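Local coordinates for protein Cyp101j2 (Sphingobium yanoikuyae, PDB 5KYO) that binds a haem group as a cytochrome P450 monooxygenase and probably hydroxylates the monoterpenoid 1,8-cineole, at residues Thr94-Phe99 / Ala342-Val347; Pro71-Trp76 / Ala86-Leu91; Arg321-Asp326 / Asp338-Pro343; Asp58-Trp63 / Arg313-Ser318. All blocks are in the same frame, centred on the assembly; numbering follows the deposited sequence.

Interaction 1: residues Thr94-Phe99 / Ala342-Val347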
# COMPACT_ATOMS: atom_id res chain seq x y z
N THR A 94 14.20 -6.59 -9.16
CA THR A 94 15.55 -6.87 -8.67
C THR A 94 15.91 -5.97 -7.49
O THR A 94 16.35 -6.46 -6.46
CB THR A 94 16.61 -6.68 -9.79
OG1 THR A 94 16.49 -7.74 -10.75
CG2 THR A 94 18.02 -6.69 -9.21
N VAL A 95 15.74 -4.66 -7.63
CA VAL A 95 16.00 -3.75 -6.52
C VAL A 95 15.09 -4.10 -5.35
O VAL A 95 15.52 -4.12 -4.19
CB VAL A 95 15.81 -2.27 -6.92
CG1 VAL A 95 16.03 -1.35 -5.73
CG2 VAL A 95 16.77 -1.90 -8.02
N MET A 96 13.84 -4.42 -5.67
CA MET A 96 12.86 -4.78 -4.65
C MET A 96 13.29 -5.98 -3.80
O MET A 96 13.06 -6.00 -2.59
CB MET A 96 11.53 -5.11 -5.30
CG MET A 96 10.40 -4.29 -4.80
SD MET A 96 8.99 -4.63 -5.85
CE MET A 96 9.36 -3.59 -7.27
N SER A 97 13.90 -6.97 -4.45
CA SER A 97 14.13 -8.27 -3.83
C SER A 97 15.59 -8.55 -3.44
O SER A 97 15.82 -9.36 -2.55
CB SER A 97 13.65 -9.38 -4.77
OG SER A 97 14.27 -9.28 -6.04
N ASP A 98 16.55 -7.91 -4.11
CA ASP A 98 17.97 -8.23 -3.90
C ASP A 98 18.56 -7.51 -2.69
O ASP A 98 19.30 -6.53 -2.84
CB ASP A 98 18.77 -7.90 -5.16
CG ASP A 98 20.23 -8.33 -5.06
OD1 ASP A 98 20.61 -8.99 -4.06
OD2 ASP A 98 20.99 -8.02 -6.00
N PHE A 99 18.24 -8.00 -1.51
CA PHE A 99 18.64 -7.35 -0.27
C PHE A 99 20.16 -7.29 -0.09
O PHE A 99 20.67 -6.40 0.59
CB PHE A 99 18.00 -8.05 0.93
CG PHE A 99 18.44 -9.48 1.14
CD1 PHE A 99 17.75 -10.53 0.56
CD2 PHE A 99 19.55 -9.77 1.93
CE1 PHE A 99 18.15 -11.85 0.77
CE2 PHE A 99 19.96 -11.09 2.13
CZ PHE A 99 19.25 -12.13 1.55
N ALA A 342 12.05 1.88 -6.47
CA ALA A 342 11.69 0.72 -7.28
C ALA A 342 10.18 0.49 -7.23
O ALA A 342 9.71 -0.39 -6.52
CB ALA A 342 12.43 -0.52 -6.78
N PRO A 343 9.42 1.30 -7.99
CA PRO A 343 7.96 1.30 -7.86
C PRO A 343 7.28 0.03 -8.34
O PRO A 343 7.56 -0.49 -9.42
CB PRO A 343 7.53 2.50 -8.73
CG PRO A 343 8.77 3.35 -8.82
CD PRO A 343 9.89 2.37 -8.87
N THR A 344 6.34 -0.47 -7.53
CA THR A 344 5.53 -1.59 -7.97
C THR A 344 4.83 -1.22 -9.27
O THR A 344 4.51 -2.09 -10.06
CB THR A 344 4.49 -2.00 -6.91
OG1 THR A 344 3.56 -0.93 -6.73
CG2 THR A 344 5.17 -2.27 -5.56
N VAL A 345 4.61 0.08 -9.47
CA VAL A 345 3.88 0.62 -10.62
C VAL A 345 4.53 0.27 -11.96
O VAL A 345 3.84 -0.10 -12.91
CB VAL A 345 3.76 2.17 -10.54
CG1 VAL A 345 2.98 2.72 -11.74
CG2 VAL A 345 3.11 2.58 -9.23
N VAL A 346 5.86 0.35 -12.02
CA VAL A 346 6.57 0.14 -13.29
C VAL A 346 6.65 -1.33 -13.65
O VAL A 346 7.02 -1.68 -14.78
CB VAL A 346 7.98 0.77 -13.26
CG1 VAL A 346 7.89 2.21 -12.79
CG2 VAL A 346 8.90 -0.01 -12.36
N VAL A 347 6.26 -2.20 -12.73
CA VAL A 347 6.29 -3.64 -12.97
C VAL A 347 5.13 -4.09 -13.87
O VAL A 347 5.36 -4.49 -15.02
CB VAL A 347 6.27 -4.43 -11.64
CG1 VAL A 347 6.11 -5.92 -11.90
CG2 VAL A 347 7.55 -4.17 -10.86
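V95 and M96 make a buried apolar contact with A342 and V347, the last turn of helix 89-97 packing where strand 339-343 gives way to the short helix 344-348. It exemplifies a helix packing on the C-terminal end of a sheet strand, the two segments joined by van der Waals contact. V95 stands over the strand and sets its CB 3.8 Å from CB of A342, with CG1 equally near, so that the small alanine lets the helix come close. M96 reaches further along the partner segment. Its first torsion is an unstaggered one (chi1 -123°), and a bend at the sulfur turns the terminal methyl toward the strand-helix junction. There M96 CE lies 3.3 Å from A342 O and 4.1 Å from V347 CG2, touching a carbonyl oxygen and a valine branch with one group. T344, at the start of the short helix, flanks the sulfur with its methyl, while its hydroxyl is bonded to V317 O in the loop before strand 318-323. Nearby, V347 also packs on S89, A92 and E93 of helix 89-97, V95 leans on R321 of strand 318-323, and W63 of helix 59-69 covers P343, V345 and V346.

Interaction 2: residues Pro71-Trp76 / Ala86-Leu91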
# COMPACT_ATOMS: atom_id res chain seq x y z
N PRO A 71 15.55 7.55 -21.42
CA PRO A 71 16.70 7.05 -22.18
C PRO A 71 17.36 5.80 -21.59
O PRO A 71 18.04 5.07 -22.32
CB PRO A 71 17.69 8.22 -22.14
CG PRO A 71 16.86 9.41 -21.88
CD PRO A 71 15.73 8.96 -21.03
N HIS A 72 17.18 5.57 -20.29
CA HIS A 72 17.73 4.38 -19.64
C HIS A 72 16.72 3.78 -18.66
O HIS A 72 15.87 4.49 -18.13
CB HIS A 72 19.02 4.73 -18.89
CG HIS A 72 20.08 5.31 -19.76
ND1 HIS A 72 21.06 4.55 -20.36
CD2 HIS A 72 20.32 6.59 -20.14
CE1 HIS A 72 21.86 5.33 -21.07
NE2 HIS A 72 21.43 6.57 -20.96
N PRO A 73 16.83 2.46 -18.42
CA PRO A 73 16.03 1.78 -17.39
C PRO A 73 16.25 2.37 -15.99
O PRO A 73 15.36 2.30 -15.14
CB PRO A 73 16.55 0.34 -17.45
CG PRO A 73 17.05 0.18 -18.83
CD PRO A 73 17.63 1.51 -19.21
N LEU A 74 17.43 2.94 -15.76
CA LEU A 74 17.72 3.54 -14.47
C LEU A 74 18.04 5.01 -14.66
O LEU A 74 19.07 5.35 -15.22
CB LEU A 74 18.89 2.82 -13.78
CG LEU A 74 19.15 3.18 -12.31
CD1 LEU A 74 18.17 2.46 -11.40
CD2 LEU A 74 20.58 2.87 -11.88
N MET A 75 17.15 5.87 -14.19
CA MET A 75 17.36 7.32 -14.28
C MET A 75 17.61 7.90 -12.89
O MET A 75 17.49 7.20 -11.88
CB MET A 75 16.16 8.01 -14.94
CG MET A 75 15.89 7.56 -16.37
SD MET A 75 17.17 8.12 -17.54
CE MET A 75 16.72 9.84 -17.69
N TRP A 76 17.92 9.20 -12.84
CA TRP A 76 18.25 9.89 -11.60
C TRP A 76 17.58 11.25 -11.58
O TRP A 76 17.58 11.97 -12.58
CB TRP A 76 19.77 10.04 -11.45
CG TRP A 76 20.23 10.65 -10.16
CD1 TRP A 76 20.62 9.99 -9.03
CD2 TRP A 76 20.36 12.05 -9.87
NE1 TRP A 76 20.98 10.89 -8.06
CE2 TRP A 76 20.83 12.16 -8.55
CE3 TRP A 76 20.12 13.22 -10.60
CZ2 TRP A 76 21.06 13.39 -7.94
CZ3 TRP A 76 20.35 14.44 -9.99
CH2 TRP A 76 20.82 14.52 -8.68
N ALA A 86 14.23 3.01 -10.77
CA ALA A 86 14.12 1.88 -11.68
C ALA A 86 12.83 2.00 -12.49
O ALA A 86 11.72 2.06 -11.92
CB ALA A 86 14.15 0.57 -10.93
N LEU A 87 12.98 2.05 -13.81
CA LEU A 87 11.86 2.34 -14.71
C LEU A 87 11.48 1.18 -15.63
O LEU A 87 10.69 1.36 -16.58
CB LEU A 87 12.18 3.58 -15.54
CG LEU A 87 12.21 4.86 -14.71
CD1 LEU A 87 12.58 6.05 -15.55
CD2 LEU A 87 10.85 5.10 -14.05
N ARG A 88 12.03 0.00 -15.38
CA ARG A 88 11.62 -1.21 -16.10
C ARG A 88 11.24 -2.30 -15.10
O ARG A 88 11.67 -2.27 -13.94
CB ARG A 88 12.73 -1.71 -17.03
CG ARG A 88 13.13 -0.73 -18.12
CD ARG A 88 12.04 -0.56 -19.17
NE ARG A 88 12.46 0.34 -20.24
CZ ARG A 88 12.36 1.67 -20.18
NH1 ARG A 88 11.85 2.26 -19.11
NH2 ARG A 88 12.78 2.41 -21.20
N SER A 89 10.45 -3.27 -15.56
CA SER A 89 9.88 -4.28 -14.66
C SER A 89 10.94 -5.14 -13.98
O SER A 89 11.03 -5.18 -12.75
CB SER A 89 8.90 -5.18 -15.42
OG SER A 89 8.50 -6.28 -14.62
N ASP A 90 11.74 -5.83 -14.78
CA ASP A 90 12.73 -6.76 -14.25
C ASP A 90 13.69 -6.05 -13.29
O ASP A 90 14.07 -6.59 -12.26
CB ASP A 90 13.50 -7.43 -15.39
CG ASP A 90 12.63 -8.37 -16.20
OD1 ASP A 90 12.33 -9.48 -15.71
OD2 ASP A 90 12.24 -7.99 -17.32
N LEU A 91 14.06 -4.83 -13.65
CA LEU A 91 14.93 -4.00 -12.83
C LEU A 91 14.30 -3.68 -11.47
O LEU A 91 14.91 -3.90 -10.41
CB LEU A 91 15.24 -2.71 -13.57
CG LEU A 91 16.34 -1.88 -12.92
CD1 LEU A 91 17.64 -2.66 -12.85
CD2 LEU A 91 16.52 -0.57 -13.66
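P73 and L74 meet A86 and L87 at the open end of a beta hairpin, made by strands 74-77 and 83-86, just where the second strand runs on into helix 89-97. L74 and A86 form an antiparallel non-hydrogen-bonded pair, their CA atoms 4.8 Å apart. Beyond it the backbone is tied by L87 N, which donates to P73 O over 2.7 Å with an N-H...O angle of 156°, approaching close to the line of the carbonyl bond. The same oxygen is covered from the helix, where L91 CD2 lies 3.4 Å from P73 O; L91 CG is anti to the backbone N (chi1 -170°), a setting that sends this branch from the first turn of the helix back over the hairpin. L91 CD2 also touches L74 CD1 at 4.1 Å, so one methyl group bridges proline and leucine. M75 meets L87 instead, its CG 3.7 Å from L87 CD1. On the outer side the aliphatic part of R88 crosses the proline ring, with R88 CG 3.6 Å from P73 CB. The chain then bends, and NH1 of R88 donates to L87 O at 2.9 Å, coming from above the carbonyl plane while the oxygen lies in the plane of the guanidinium group. R88 occupies the N-cap position of helix 89-97, whose following residue, S89, offers its backbone N to D350. Such a hairpin leading directly into a helix matches the first two strands of the main P450 sheet and the B helix after them.

Interaction 3: residues Arg321-Asp326 / Asp338-Pro343. With HEM (protoporphyrin IX containing Fe), chain G.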
# COMPACT_ATOMS: atom_id res chain seq x y z
N ARG A 321 15.08 1.68 -1.83
CA ARG A 321 16.13 0.91 -1.16
C ARG A 321 17.42 1.73 -1.03
O ARG A 321 17.70 2.61 -1.84
CB ARG A 321 16.43 -0.39 -1.92
CG ARG A 321 15.27 -1.40 -2.00
CD ARG A 321 15.06 -2.15 -0.70
NE ARG A 321 13.98 -3.13 -0.82
CZ ARG A 321 12.69 -2.82 -0.69
NH1 ARG A 321 12.31 -1.58 -0.44
NH2 ARG A 321 11.77 -3.77 -0.81
N GLU A 322 18.19 1.46 0.02
CA GLU A 322 19.46 2.14 0.22
C GLU A 322 20.62 1.28 -0.28
O GLU A 322 20.69 0.09 -0.03
CB GLU A 322 19.67 2.48 1.70
CG GLU A 322 21.01 3.13 1.99
CD GLU A 322 21.13 3.60 3.43
OE1 GLU A 322 20.18 3.40 4.21
OE2 GLU A 322 22.18 4.18 3.77
N VAL A 323 21.55 1.91 -0.97
CA VAL A 323 22.77 1.23 -1.36
C VAL A 323 23.75 1.28 -0.19
O VAL A 323 24.02 2.36 0.35
CB VAL A 323 23.37 1.86 -2.60
CG1 VAL A 323 24.68 1.21 -2.95
CG2 VAL A 323 22.39 1.74 -3.78
N LEU A 324 24.26 0.13 0.23
CA LEU A 324 25.15 0.10 1.39
C LEU A 324 26.62 0.14 0.98
O LEU A 324 27.46 0.65 1.73
CB LEU A 324 24.88 -1.14 2.25
CG LEU A 324 23.42 -1.44 2.60
CD1 LEU A 324 23.36 -2.58 3.60
CD2 LEU A 324 22.71 -0.20 3.13
N ARG A 325 26.93 -0.37 -0.21
CA ARG A 325 28.30 -0.41 -0.72
C ARG A 325 28.39 0.17 -2.13
O ARG A 325 27.44 0.07 -2.90
CB ARG A 325 28.83 -1.84 -0.74
CG ARG A 325 29.05 -2.46 0.62
CD ARG A 325 29.57 -3.88 0.48
NE ARG A 325 28.60 -4.77 -0.16
CZ ARG A 325 28.65 -5.15 -1.43
NH1 ARG A 325 29.63 -4.72 -2.22
NH2 ARG A 325 27.72 -5.97 -1.91
N ASP A 326 29.53 0.76 -2.48
CA ASP A 326 29.78 1.16 -3.86
C ASP A 326 29.54 -0.03 -4.78
O ASP A 326 30.15 -1.09 -4.61
CB ASP A 326 31.20 1.70 -4.04
CG ASP A 326 31.41 3.06 -3.40
OD1 ASP A 326 30.59 3.46 -2.54
OD2 ASP A 326 32.41 3.72 -3.75
N ASP A 338 23.55 5.82 -1.61
CA ASP A 338 22.60 6.16 -2.67
C ASP A 338 21.22 5.52 -2.41
O ASP A 338 21.11 4.43 -1.84
CB ASP A 338 23.14 5.73 -4.04
CG ASP A 338 24.13 6.73 -4.62
OD1 ASP A 338 24.50 7.69 -3.91
OD2 ASP A 338 24.53 6.56 -5.80
N MET A 339 20.17 6.22 -2.83
CA MET A 339 18.80 5.71 -2.72
C MET A 339 18.32 5.25 -4.08
O MET A 339 18.57 5.91 -5.09
CB MET A 339 17.86 6.78 -2.16
CG MET A 339 18.20 7.19 -0.76
SD MET A 339 17.95 5.80 0.36
CE MET A 339 16.25 5.37 -0.05
N VAL A 340 17.63 4.12 -4.13
CA VAL A 340 17.04 3.66 -5.38
C VAL A 340 15.55 3.35 -5.21
O VAL A 340 15.17 2.46 -4.45
CB VAL A 340 17.74 2.41 -5.93
CG1 VAL A 340 17.11 2.03 -7.25
CG2 VAL A 340 19.26 2.66 -6.10
N MET A 341 14.73 4.10 -5.94
CA MET A 341 13.28 3.90 -5.94
C MET A 341 12.93 2.77 -6.90
O MET A 341 13.45 2.70 -8.00
CB MET A 341 12.55 5.20 -6.30
CG MET A 341 11.05 5.14 -6.13
SD MET A 341 10.28 6.77 -6.08
CE MET A 341 10.70 7.31 -4.42
N ALA A 342 12.05 1.88 -6.47
CA ALA A 342 11.69 0.72 -7.28
C ALA A 342 10.18 0.49 -7.23
O ALA A 342 9.71 -0.39 -6.52
CB ALA A 342 12.43 -0.52 -6.78
N PRO A 343 9.42 1.30 -7.99
CA PRO A 343 7.96 1.30 -7.86
C PRO A 343 7.28 0.03 -8.34
O PRO A 343 7.56 -0.49 -9.42
CB PRO A 343 7.53 2.50 -8.73
CG PRO A 343 8.77 3.35 -8.82
CD PRO A 343 9.89 2.37 -8.87
CHA HEM G . 4.53 -4.50 2.91
CHB HEM G . 1.43 -3.07 -0.55
CHC HEM G . -2.30 -3.99 2.46
CHD HEM G . 0.81 -4.47 6.12
C1A HEM G . 4.05 -4.10 1.68
C2A HEM G . 4.82 -3.87 0.47
C3A HEM G . 3.95 -3.46 -0.48
C4A HEM G . 2.62 -3.43 0.09
CMA HEM G . 4.32 -3.12 -1.95
CAA HEM G . 6.35 -4.06 0.26
CBA HEM G . 7.16 -2.87 0.77
CGA HEM G . 8.62 -3.05 0.44
O1A HEM G . 8.98 -3.14 -0.77
O2A HEM G . 9.45 -3.10 1.38
C1B HEM G . 0.15 -3.25 -0.05
C2B HEM G . -1.10 -3.11 -0.79
C3B HEM G . -2.12 -3.35 0.05
C4B HEM G . -1.56 -3.66 1.34
CMB HEM G . -1.23 -2.73 -2.29
CAB HEM G . -3.66 -3.35 -0.20
CBB HEM G . -4.27 -3.20 -1.38
C1C HEM G . -1.78 -4.23 3.71
C2C HEM G . -2.54 -4.62 4.88
C3C HEM G . -1.67 -4.74 5.90
C4C HEM G . -0.34 -4.45 5.38
CMC HEM G . -4.07 -4.81 4.88
CAC HEM G . -1.89 -5.13 7.37
CBC HEM G . -3.04 -5.58 7.89
C1D HEM G . 2.10 -4.49 5.62
C2D HEM G . 3.31 -4.56 6.41
C3D HEM G . 4.43 -4.59 5.40
C4D HEM G . 3.83 -4.51 4.10
CMD HEM G . 3.53 -4.64 7.94
CAD HEM G . 5.94 -4.66 5.73
CBD HEM G . 6.50 -6.06 5.46
CGD HEM G . 7.98 -6.06 5.81
O1D HEM G . 8.45 -6.97 6.54
O2D HEM G . 8.68 -5.12 5.36
NA HEM G . 2.71 -3.82 1.40
NB HEM G . -0.19 -3.58 1.25
NC HEM G . -0.45 -4.15 4.04
ND HEM G . 2.45 -4.44 4.27
FE HEM G . 1.14 -4.16 2.70
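R321 and V340 face each other as an antiparallel hydrogen-bonded pair, R321 N giving to V340 O and V340 N giving back to R321 O, the latter bond nearly straight at 167°. Two residues along, past the non-hydrogen-bonded pair E322-M339, V323 N donates to D338 O over 2.7 Å, and V323 CG2 rests on V340 CG2 at 4.0 Å. On the other face, M339 folds its bent chain across the neighbouring strand, bringing CE to 3.6 Å from R321 O and its sulfur to E322 CB. E322 turns its carboxylate away to K111 and H105.

The paired strands are the base from which R321 reaches the haem. Its chain bends at chi2 (-77°), which carries the guanidinium off the sheet, and NH2 donates to HEM O1A at 2.9 Å and 173°. The propionate oxygen lies at the edge of the guanidinium, in its plane. A second shell fixes that plane: M96 O at the end of helix 89-97 also accepts from NH2, and S319 OG is bonded to NH1. With an alanine at R321, the propionate would probably be left without this charged partner and M96 O without this donor. N104, H130 and H377 add further hydrogen bonds to the haem. The in-plane, almost linear bond suggests that charge neutralisation and directed hydrogen bonding together hold this propionate, the arginine acting as its likely counter-ion.

Interaction 4: residues Asp58-Trp63 / Arg313-Ser318. With HEM (protoporphyrin IX containing Fe), chain G.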
# COMPACT_ATOMS: atom_id res chain seq x y z
N ASP A 58 -4.49 9.77 -17.04
CA ASP A 58 -4.73 8.68 -16.10
C ASP A 58 -3.45 8.42 -15.31
O ASP A 58 -2.36 8.51 -15.86
CB ASP A 58 -5.18 7.42 -16.85
CG ASP A 58 -5.03 6.16 -16.02
OD1 ASP A 58 -5.90 5.90 -15.16
OD2 ASP A 58 -4.03 5.44 -16.22
N PHE A 59 -3.58 8.10 -14.03
CA PHE A 59 -2.44 7.82 -13.15
C PHE A 59 -1.44 6.85 -13.78
O PHE A 59 -0.25 7.15 -13.90
CB PHE A 59 -2.93 7.23 -11.81
CG PHE A 59 -1.83 6.91 -10.83
CD1 PHE A 59 -1.17 5.68 -10.89
CD2 PHE A 59 -1.50 7.79 -9.82
CE1 PHE A 59 -0.19 5.37 -9.99
CE2 PHE A 59 -0.51 7.48 -8.91
CZ PHE A 59 0.15 6.27 -9.00
N HIS A 60 -1.91 5.67 -14.18
CA HIS A 60 -0.97 4.66 -14.65
C HIS A 60 -0.43 5.00 -16.06
O HIS A 60 0.72 4.69 -16.38
CB HIS A 60 -1.63 3.29 -14.58
CG HIS A 60 -1.85 2.83 -13.18
ND1 HIS A 60 -2.92 3.24 -12.41
CD2 HIS A 60 -1.07 2.08 -12.36
CE1 HIS A 60 -2.82 2.72 -11.20
NE2 HIS A 60 -1.70 2.02 -11.14
N GLN A 61 -1.26 5.67 -16.86
CA GLN A 61 -0.85 6.13 -18.18
C GLN A 61 0.31 7.12 -18.06
O GLN A 61 1.31 6.97 -18.74
CB GLN A 61 -2.04 6.77 -18.91
CG GLN A 61 -1.68 7.61 -20.12
CD GLN A 61 -2.79 8.58 -20.51
OE1 GLN A 61 -3.44 9.17 -19.64
NE2 GLN A 61 -3.01 8.75 -21.81
N SER A 62 0.14 8.11 -17.19
CA SER A 62 1.19 9.06 -16.84
C SER A 62 2.55 8.39 -16.58
O SER A 62 3.59 8.81 -17.13
CB SER A 62 0.76 9.86 -15.61
OG SER A 62 1.71 10.85 -15.26
N TRP A 63 2.52 7.36 -15.74
CA TRP A 63 3.71 6.60 -15.40
C TRP A 63 4.30 5.92 -16.62
O TRP A 63 5.51 5.88 -16.80
CB TRP A 63 3.40 5.55 -14.32
CG TRP A 63 3.44 6.05 -12.91
CD1 TRP A 63 2.47 6.75 -12.26
CD2 TRP A 63 4.50 5.87 -11.97
NE1 TRP A 63 2.87 7.03 -10.97
CE2 TRP A 63 4.12 6.50 -10.77
CE3 TRP A 63 5.75 5.24 -12.02
CZ2 TRP A 63 4.93 6.52 -9.64
CZ3 TRP A 63 6.56 5.27 -10.90
CH2 TRP A 63 6.15 5.90 -9.73
N ARG A 313 -4.08 -4.36 -12.18
CA ARG A 313 -4.24 -3.15 -12.99
C ARG A 313 -3.86 -1.87 -12.24
O ARG A 313 -3.38 -0.91 -12.86
CB ARG A 313 -5.70 -3.06 -13.48
CG ARG A 313 -6.12 -1.76 -14.19
CD ARG A 313 -5.27 -1.36 -15.42
NE ARG A 313 -5.79 -0.13 -15.98
CZ ARG A 313 -5.50 1.08 -15.50
NH1 ARG A 313 -4.66 1.21 -14.48
NH2 ARG A 313 -6.04 2.15 -16.03
N PHE A 314 -4.02 -1.86 -10.92
CA PHE A 314 -3.83 -0.63 -10.14
C PHE A 314 -2.77 -0.71 -9.04
O PHE A 314 -3.08 -0.55 -7.87
CB PHE A 314 -5.17 -0.22 -9.52
CG PHE A 314 -6.22 0.08 -10.54
CD1 PHE A 314 -6.13 1.23 -11.31
CD2 PHE A 314 -7.28 -0.78 -10.75
CE1 PHE A 314 -7.09 1.54 -12.27
CE2 PHE A 314 -8.25 -0.49 -11.72
CZ PHE A 314 -8.15 0.67 -12.48
N PRO A 315 -1.51 -0.96 -9.41
CA PRO A 315 -0.45 -0.92 -8.39
C PRO A 315 -0.36 0.49 -7.80
O PRO A 315 -0.57 1.44 -8.55
CB PRO A 315 0.81 -1.30 -9.18
CG PRO A 315 0.48 -0.88 -10.64
CD PRO A 315 -0.98 -1.17 -10.77
N VAL A 316 -0.11 0.64 -6.50
CA VAL A 316 -0.09 1.97 -5.91
C VAL A 316 1.20 2.31 -5.14
O VAL A 316 1.54 3.50 -4.98
CB VAL A 316 -1.31 2.17 -4.95
CG1 VAL A 316 -2.60 2.32 -5.75
CG2 VAL A 316 -1.42 1.03 -3.92
N VAL A 317 1.93 1.30 -4.69
CA VAL A 317 3.08 1.55 -3.79
C VAL A 317 4.41 1.77 -4.52
O VAL A 317 4.74 1.04 -5.46
CB VAL A 317 3.26 0.39 -2.79
CG1 VAL A 317 4.51 0.62 -1.93
CG2 VAL A 317 2.02 0.26 -1.90
N SER A 318 5.13 2.82 -4.11
CA SER A 318 6.51 3.06 -4.53
C SER A 318 7.46 3.04 -3.33
O SER A 318 7.56 3.99 -2.56
CB SER A 318 6.64 4.38 -5.29
OG SER A 318 5.79 4.38 -6.43
CHA HEM G . 4.53 -4.50 2.91
CHB HEM G . 1.43 -3.07 -0.55
CHC HEM G . -2.30 -3.99 2.46
CHD HEM G . 0.81 -4.47 6.12
C1A HEM G . 4.05 -4.10 1.68
C2A HEM G . 4.82 -3.87 0.47
C3A HEM G . 3.95 -3.46 -0.48
C4A HEM G . 2.62 -3.43 0.09
CMA HEM G . 4.32 -3.12 -1.95
CAA HEM G . 6.35 -4.06 0.26
CBA HEM G . 7.16 -2.87 0.77
CGA HEM G . 8.62 -3.05 0.44
O1A HEM G . 8.98 -3.14 -0.77
O2A HEM G . 9.45 -3.10 1.38
C1B HEM G . 0.15 -3.25 -0.05
C2B HEM G . -1.10 -3.11 -0.79
C3B HEM G . -2.12 -3.35 0.05
C4B HEM G . -1.56 -3.66 1.34
CMB HEM G . -1.23 -2.73 -2.29
CAB HEM G . -3.66 -3.35 -0.20
CBB HEM G . -4.27 -3.20 -1.38
C1C HEM G . -1.78 -4.23 3.71
C2C HEM G . -2.54 -4.62 4.88
C3C HEM G . -1.67 -4.74 5.90
C4C HEM G . -0.34 -4.45 5.38
CMC HEM G . -4.07 -4.81 4.88
CAC HEM G . -1.89 -5.13 7.37
CBC HEM G . -3.04 -5.58 7.89
C1D HEM G . 2.10 -4.49 5.62
C2D HEM G . 3.31 -4.56 6.41
C3D HEM G . 4.43 -4.59 5.40
C4D HEM G . 3.83 -4.51 4.10
CMD HEM G . 3.53 -4.64 7.94
CAD HEM G . 5.94 -4.66 5.73
CBD HEM G . 6.50 -6.06 5.46
CGD HEM G . 7.98 -6.06 5.81
O1D HEM G . 8.45 -6.97 6.54
O2D HEM G . 8.68 -5.12 5.36
NA HEM G . 2.71 -3.82 1.40
NB HEM G . -0.19 -3.58 1.25
NC HEM G . -0.45 -4.15 4.04
ND HEM G . 2.45 -4.44 4.27
FE HEM G . 1.14 -4.16 2.70
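H60, in the first turn of helix 59-69, plugs into the loop of R313 to S318 that links helix 303-313, helix K of the P450 fold, to the main sheet. The tight part surrounds the imidazole. H60 NE2 donates to P315 O at 2.9 Å, in the carbonyl plane on a lone pair, although the oxygen sits somewhat off the ring plane. R313 O lies 3.7 Å above the centre of one H60 ring face, and F59 CD1 covers the other. F314 adds an offset edge-to-face contact, its edge toward the imidazole face and the planes at 70°. A phenylalanine in place of H60 would have no ring N-H, and P315 O would probably lose this hydrogen bond.

The partly exposed side is looser. R313, CG anti to the backbone N (chi1 172°) and chain bent at chi2, brings its guanidinium back toward H60 and D58, yet the salt bridge is long, D58 OD1 to R313 NH2 3.9 Å, with the planes perpendicular. D58 mainly forms a capping box with Q61, OD2 taking Q61 N and Q61 OE1 taking D58 N, while R313 NE bonds L358 O. Further on, V317 turns to the cofactor, its CG2 3.6 Å from HEM CHB.

In the fold
The four contacts lie in and against the main sheet of the P450 fold. Interaction 1 is central, its centre about 10 Å from that of interaction 2, 11 Å from interaction 3 and 14 Å from interaction 4. It shares helix 89-97 with interaction 2 and strand 339-343 with interaction 3. Interaction 2 is nested within the loop closed by interaction 4, whose segments alternate with those of interaction 1; interaction 3 follows both 2 and 4 along the chain and ends on the same stretch as interaction 1, sharing A342 and P343. Interactions 3 and 4 both touch the haem, through R321 and V317, close in sequence, while N-terminal segments 58-63 and 94-99 pack against C-terminal segments 313-318 and 342-347.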